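Local coordinates for protein putative aldehyde dehydrogenase AldY (Bacillus subtilis, PDB 4DNG) that probably oxidises aldehydes to carboxylates with NAD(+) as an aldehyde dehydrogenase and may protect cells against ethanol-related stress, at residues E355-R358 with L363-Y366; A274-K279 with E305-R310. All blocks are in the same frame, centred on the assembly; numbering follows the deposited sequence.

Overall arrangement
Both contacts belong to the domain built around the mixed sheet that includes strands 258-262, 290-296, 362-369 and 386-392. Contact 2 packs helix 268-281 against helix 297-313; contact 1, later in the chain, pairs the loop at 355-358 with strand 362-369. Their centres lie 15 Å apart and their nearest atoms about 6 Å apart, without touching. Two connections relate them. The backbone of Y366 is hydrogen-bonded to P385 and A387, while K279 of contact 2 is hydrogen-bonded to the carbonyls of A384 and I386; T308 also packs on A353 and V354, just ahead of contact 1. Both lie away from the predicted catalytic residues E253 and C287; C287 itself falls in an unmodelled segment shortly after helix 268-281.

Contact 1 of 2, residues E355-R358 with L363-Y366; sequences EGKR and LTPY
The Y366 ring lies against the backbone of G356. On one face G356 N stands 3.3 Å above the plane over the ring centre, and G356 CA makes a CH-pi contact 3.5 Å from the centroid; E355 C sits over the rim of that face, while E355 CG approaches obliquely. With CG beside its own backbone N (chi1 -69°), Y366 swings the ring over the 355-358 loop, and its side chain also meets I342 of helix 332-347. Next to the ring, T364 OG1 accepts a hydrogen bond from K357 N at 2.6 Å, bent to 140°. In return T364 N donates to K357 O at 3.0 Å. The same oxygen receives a CA-H...O contact from L363 CA at 3.3 Å, and G356 CA makes another to T364 O at 3.4 Å. Beyond K357, R358 and L363 form an antiparallel non-hydrogen-bonded pair, at the closed end of a tight beta hairpin. The E355 carboxylate forms a salt bridge with K346 of helix 332-347. The threonine hydroxyl thus serves an amide of the irregular loop, and a glycine without a side chain allows the aromatic face to rest directly on the peptide.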
ATOM      1  N   GLU A 355       1.303  20.907  38.457  1.00 96.73           N
ATOM      2  CA  GLU A 355       2.640  21.277  38.004  1.00 94.29           C
ATOM      3  C   GLU A 355       3.682  20.241  38.399  1.00 84.65           C
ATOM      4  O   GLU A 355       3.922  20.014  39.580  1.00 88.61           O
ATOM      5  CB  GLU A 355       3.029  22.647  38.549  1.00 99.62           C
ATOM      6  CG  GLU A 355       4.351  23.171  38.009  1.00106.59           C
ATOM      7  CD  GLU A 355       4.447  24.688  38.034  1.00122.48           C
ATOM      8  OE1 GLU A 355       3.600  25.354  38.683  1.00120.16           O
ATOM      9  OE2 GLU A 355       5.381  25.218  37.398  1.00131.06           O
ATOM     10  N   GLY A 356       4.290  19.610  37.402  1.00 78.27           N
ATOM     11  CA  GLY A 356       5.378  18.669  37.648  1.00 80.01           C
ATOM     12  C   GLY A 356       6.711  19.383  37.802  1.00 84.31           C
ATOM     13  O   GLY A 356       6.757  20.617  37.906  1.00 88.46           O
ATOM     14  N   LYS A 357       7.797  18.610  37.803  1.00 83.06           N
ATOM     15  CA  LYS A 357       9.158  19.145  37.988  1.00 89.93           C
ATOM     16  C   LYS A 357      10.169  18.131  37.468  1.00 84.71           C
ATOM     17  O   LYS A 357       9.782  17.016  37.115  1.00 76.26           O
ATOM     18  CB  LYS A 357       9.437  19.492  39.465  1.00 90.04           C
ATOM     19  CG  LYS A 357       9.730  18.299  40.368  1.00 95.47           C
ATOM     20  CD  LYS A 357       9.537  18.673  41.830  1.00110.06           C
ATOM     21  CE  LYS A 357       9.979  17.559  42.767  1.00115.52           C
ATOM     22  NZ  LYS A 357      11.429  17.657  43.086  1.00119.55           N
ATOM     23  N   ARG A 358      11.448  18.522  37.429  1.00 84.14           N
ATOM     24  CA  ARG A 358      12.512  17.663  36.923  1.00 84.59           C
ATOM     25  C   ARG A 358      13.384  17.155  38.059  1.00 87.91           C
ATOM     26  O   ARG A 358      14.094  17.936  38.689  1.00 90.97           O
ATOM     27  CB  ARG A 358      13.388  18.395  35.895  1.00 81.04           C
ATOM     28  CG  ARG A 358      14.698  17.664  35.623  1.00 78.93           C
ATOM     29  CD  ARG A 358      15.470  18.156  34.409  1.00 76.84           C
ATOM     30  NE  ARG A 358      16.488  17.173  34.044  1.00 82.71           N
ATOM     31  CZ  ARG A 358      17.318  17.266  33.007  1.00 88.37           C
ATOM     32  NH1 ARG A 358      18.197  16.289  32.783  1.00 83.55           N
ATOM     33  NH2 ARG A 358      17.272  18.315  32.186  1.00 85.56           N
ATOM     34  N   LEU A 363      10.801  13.445  34.642  1.00 83.63           N
ATOM     35  CA  LEU A 363       9.844  14.506  34.909  1.00 92.86           C
ATOM     36  C   LEU A 363       8.485  13.991  35.385  1.00 88.65           C
ATOM     37  O   LEU A 363       7.934  13.021  34.852  1.00 89.91           O
ATOM     38  CB  LEU A 363       9.788  15.589  33.820  1.00 96.69           C
ATOM     39  CG  LEU A 363       9.279  15.425  32.402  1.00104.35           C
ATOM     40  CD1 LEU A 363       7.793  15.726  32.331  1.00106.89           C
ATOM     41  CD2 LEU A 363      10.045  16.408  31.536  1.00111.49           C
ATOM     42  N   THR A 364       8.006  14.636  36.449  1.00 83.89           N
ATOM     43  CA  THR A 364       6.801  14.256  37.154  1.00 79.51           C
ATOM     44  C   THR A 364       5.657  14.839  36.373  1.00 75.54           C
ATOM     45  O   THR A 364       5.838  15.865  35.717  1.00 72.46           O
ATOM     46  CB  THR A 364       6.776  14.860  38.556  1.00 81.73           C
ATOM     47  OG1 THR A 364       6.965  16.271  38.440  1.00 90.15           O
ATOM     48  CG2 THR A 364       7.891  14.255  39.435  1.00 76.35           C
ATOM     49  N   PRO A 365       4.478  14.192  36.449  1.00 74.57           N
ATOM     50  CA  PRO A 365       3.354  14.522  35.575  1.00 82.68           C
ATOM     51  C   PRO A 365       2.988  16.016  35.580  1.00 85.97           C
ATOM     52  O   PRO A 365       3.044  16.664  36.636  1.00 82.58           O
ATOM     53  CB  PRO A 365       2.196  13.688  36.145  1.00 83.46           C
ATOM     54  CG  PRO A 365       2.837  12.600  36.926  1.00 80.46           C
ATOM     55  CD  PRO A 365       4.144  13.131  37.421  1.00 73.19           C
ATOM     56  N   TYR A 366       2.640  16.542  34.401  1.00 84.44           N
ATOM     57  CA  TYR A 366       2.027  17.869  34.271  1.00 83.82           C
ATOM     58  C   TYR A 366       0.633  17.715  33.692  1.00 89.91           C
ATOM     59  O   TYR A 366       0.435  16.965  32.734  1.00 94.45           O
ATOM     60  CB  TYR A 366       2.828  18.785  33.339  1.00 79.06           C
ATOM     61  CG  TYR A 366       4.186  19.233  33.848  1.00 83.23           C
ATOM     62  CD1 TYR A 366       5.258  18.331  33.952  1.00 82.56           C
ATOM     63  CD2 TYR A 366       4.417  20.572  34.182  1.00 84.24           C
ATOM     64  CE1 TYR A 366       6.507  18.746  34.400  1.00 85.29           C
ATOM     65  CE2 TYR A 366       5.658  20.997  34.629  1.00 88.03           C
ATOM     66  CZ  TYR A 366       6.701  20.085  34.733  1.00 90.48           C
ATOM     67  OH  TYR A 366       7.931  20.512  35.186  1.00 97.89           O
TER

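Contact 2 of 2, residues A274-K279 with E305-R310; sequences AAIFGK and EKFTAR
I276 packs on F307 across the two helices; farther along the helix of I276, and well away from the ring, K279 NZ is gripped by main-chain carbonyls, donating to A384 O and I386 O, with a weak third bond to I290 O. Helix 268-281 is the crossover of a beta-alpha-beta unit joining parallel strands 258-262 and 290-296, and K279 fastens the helix to strand 386-392 and the residues just before it. The axes of the two segments pass 10.7 Å apart at a crossing angle of -44°, with I276 and F307 the nearest CA pair at 7.6 Å. The interface itself is apolar. F307 holds CG anti to its backbone N (chi1 -176°), which carries the ring across to the other helix, where A275 CB lies 3.8 Å from F307 CE1. V272 and F280, one turn before and after I276, also touch this ring. The I276 and F307 side chains run alongside each other, pointing oppositely, and the isoleucine reaches on to R310, whose aliphatic stem kinks at its second torsion (chi2 70°) and brings its CG to 3.9 Å from I276 CD1. That methyl therefore sits between arginine stem and aromatic ring, approaching the latter obliquely, with I276 CD1 a tight 3.3 Å from F307 CD1.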
ATOM      1  N   ALA A 274      -9.352   4.768  33.547  1.00 96.79           N
ATOM      2  CA  ALA A 274      -8.863   4.348  32.239  1.00 92.09           C
ATOM      3  C   ALA A 274      -7.907   5.371  31.606  1.00 85.00           C
ATOM      4  O   ALA A 274      -7.016   4.986  30.858  1.00 77.10           O
ATOM      5  CB  ALA A 274     -10.023   4.039  31.307  1.00 92.14           C
ATOM      6  N   ALA A 275      -8.083   6.660  31.914  1.00 82.14           N
ATOM      7  CA  ALA A 275      -7.161   7.705  31.446  1.00 73.67           C
ATOM      8  C   ALA A 275      -5.808   7.688  32.173  1.00 79.95           C
ATOM      9  O   ALA A 275      -4.791   8.074  31.603  1.00 77.89           O
ATOM     10  CB  ALA A 275      -7.796   9.079  31.550  1.00 69.42           C
ATOM     11  N   ILE A 276      -5.797   7.260  33.433  1.00 86.58           N
ATOM     12  CA  ILE A 276      -4.540   7.115  34.171  1.00 82.19           C
ATOM     13  C   ILE A 276      -3.701   5.937  33.653  1.00 83.96           C
ATOM     14  O   ILE A 276      -2.515   6.107  33.369  1.00 82.98           O
ATOM     15  CB  ILE A 276      -4.774   7.021  35.697  1.00 82.02           C
ATOM     16  CG1 ILE A 276      -4.638   8.401  36.335  1.00 81.55           C
ATOM     17  CG2 ILE A 276      -3.764   6.094  36.363  1.00 80.45           C
ATOM     18  CD1 ILE A 276      -5.916   9.188  36.356  1.00 81.27           C
ATOM     19  N   PHE A 277      -4.325   4.758  33.537  1.00 85.53           N
ATOM     20  CA  PHE A 277      -3.673   3.540  33.049  1.00 88.62           C
ATOM     21  C   PHE A 277      -3.046   3.792  31.681  1.00 86.23           C
ATOM     22  O   PHE A 277      -1.867   3.530  31.490  1.00 86.09           O
ATOM     23  CB  PHE A 277      -4.673   2.358  32.997  1.00105.08           C
ATOM     24  CG  PHE A 277      -4.042   1.012  32.665  1.00122.95           C
ATOM     25  CD1 PHE A 277      -3.490   0.208  33.673  1.00134.36           C
ATOM     26  CD2 PHE A 277      -4.021   0.532  31.352  1.00119.62           C
ATOM     27  CE1 PHE A 277      -2.917  -1.029  33.376  1.00125.81           C
ATOM     28  CE2 PHE A 277      -3.450  -0.702  31.054  1.00115.40           C
ATOM     29  CZ  PHE A 277      -2.899  -1.483  32.066  1.00116.83           C
ATOM     30  N   GLY A 278      -3.840   4.327  30.752  1.00 90.53           N
ATOM     31  CA  GLY A 278      -3.388   4.667  29.405  1.00 84.61           C
ATOM     32  C   GLY A 278      -2.261   5.684  29.370  1.00 88.90           C
ATOM     33  O   GLY A 278      -1.231   5.452  28.730  1.00 94.77           O
ATOM     34  N   LYS A 279      -2.436   6.803  30.064  1.00 80.63           N
ATOM     35  CA  LYS A 279      -1.442   7.884  30.015  1.00 83.57           C
ATOM     36  C   LYS A 279      -0.163   7.679  30.850  1.00 83.31           C
ATOM     37  O   LYS A 279       0.903   8.133  30.453  1.00 91.91           O
ATOM     38  CB  LYS A 279      -2.094   9.233  30.342  1.00 85.72           C
ATOM     39  CG  LYS A 279      -1.175  10.440  30.235  1.00 94.49           C
ATOM     40  CD  LYS A 279      -0.617  10.622  28.832  1.00 99.52           C
ATOM     41  CE  LYS A 279       0.589  11.544  28.858  1.00108.58           C
ATOM     42  NZ  LYS A 279       1.061  11.951  27.505  1.00110.30           N
ATOM     43  N   GLU A 305     -10.939  17.327  38.816  1.00 94.14           N
ATOM     44  CA  GLU A 305     -10.637  17.108  40.230  1.00104.74           C
ATOM     45  C   GLU A 305     -10.126  15.695  40.496  1.00102.77           C
ATOM     46  O   GLU A 305      -9.061  15.516  41.093  1.00105.20           O
ATOM     47  CB  GLU A 305     -11.863  17.398  41.099  1.00114.53           C
ATOM     48  CG  GLU A 305     -12.063  18.874  41.417  1.00134.18           C
ATOM     49  CD  GLU A 305     -11.275  19.354  42.633  1.00145.38           C
ATOM     50  OE1 GLU A 305     -10.114  18.926  42.825  1.00145.79           O
ATOM     51  OE2 GLU A 305     -11.819  20.181  43.400  1.00144.77           O
ATOM     52  N   LYS A 306     -10.881  14.703  40.028  1.00100.05           N
ATOM     53  CA  LYS A 306     -10.529  13.296  40.204  1.00101.44           C
ATOM     54  C   LYS A 306      -9.231  12.911  39.499  1.00100.50           C
ATOM     55  O   LYS A 306      -8.381  12.234  40.090  1.00105.73           O
ATOM     56  CB  LYS A 306     -11.675  12.390  39.746  1.00101.26           C
ATOM     57  CG  LYS A 306     -12.634  12.037  40.864  1.00106.00           C
ATOM     58  CD  LYS A 306     -14.015  11.694  40.345  1.00101.37           C
ATOM     59  CE  LYS A 306     -15.055  12.197  41.330  1.00 98.30           C
ATOM     60  NZ  LYS A 306     -16.426  11.875  40.868  1.00 97.88           N
ATOM     61  N   PHE A 307      -9.090  13.342  38.242  1.00 92.08           N
ATOM     62  CA  PHE A 307      -7.903  13.041  37.436  1.00 84.34           C
ATOM     63  C   PHE A 307      -6.675  13.723  38.014  1.00 79.79           C
ATOM     64  O   PHE A 307      -5.626  13.107  38.071  1.00 72.85           O
ATOM     65  CB  PHE A 307      -8.101  13.426  35.955  1.00 82.26           C
ATOM     66  CG  PHE A 307      -6.939  13.056  35.071  1.00 78.34           C
ATOM     67  CD1 PHE A 307      -6.865  11.793  34.482  1.00 76.96           C
ATOM     68  CD2 PHE A 307      -5.899  13.967  34.840  1.00 74.19           C
ATOM     69  CE1 PHE A 307      -5.779  11.445  33.672  1.00 73.98           C
ATOM     70  CE2 PHE A 307      -4.816  13.627  34.048  1.00 68.32           C
ATOM     71  CZ  PHE A 307      -4.757  12.364  33.461  1.00 71.33           C
ATOM     72  N   THR A 308      -6.819  14.982  38.442  1.00 86.39           N
ATOM     73  CA  THR A 308      -5.723  15.732  39.075  1.00 96.34           C
ATOM     74  C   THR A 308      -5.286  15.114  40.401  1.00 95.87           C
ATOM     75  O   THR A 308      -4.094  14.850  40.603  1.00 99.07           O
ATOM     76  CB  THR A 308      -6.072  17.218  39.334  1.00103.55           C
ATOM     77  OG1 THR A 308      -7.326  17.309  40.022  1.00109.40           O
ATOM     78  CG2 THR A 308      -6.146  17.996  38.036  1.00100.54           C
ATOM     79  N   ALA A 309      -6.243  14.882  41.297  1.00 89.59           N
ATOM     80  CA  ALA A 309      -5.914  14.286  42.590  1.00 93.21           C
ATOM     81  C   ALA A 309      -5.151  12.973  42.392  1.00101.80           C
ATOM     82  O   ALA A 309      -4.129  12.746  43.047  1.00102.56           O
ATOM     83  CB  ALA A 309      -7.162  14.059  43.425  1.00 83.70           C
ATOM     84  N   ARG A 310      -5.633  12.136  41.469  1.00 98.99           N
ATOM     85  CA  ARG A 310      -5.101  10.783  41.282  1.00103.03           C
ATOM     86  C   ARG A 310      -3.677  10.803  40.707  1.00 96.41           C
ATOM     87  O   ARG A 310      -2.815  10.025  41.130  1.00 91.55           O
ATOM     88  CB  ARG A 310      -6.073   9.944  40.431  1.00108.03           C
ATOM     89  CG  ARG A 310      -5.696   8.482  40.209  1.00118.97           C
ATOM     90  CD  ARG A 310      -5.799   7.620  41.460  1.00129.95           C
ATOM     91  NE  ARG A 310      -5.398   6.234  41.199  1.00135.30           N
ATOM     92  CZ  ARG A 310      -4.146   5.773  41.250  1.00127.35           C
ATOM     93  NH1 ARG A 310      -3.136   6.581  41.557  1.00127.42           N
ATOM     94  NH2 ARG A 310      -3.904   4.495  40.993  1.00115.44           N
TER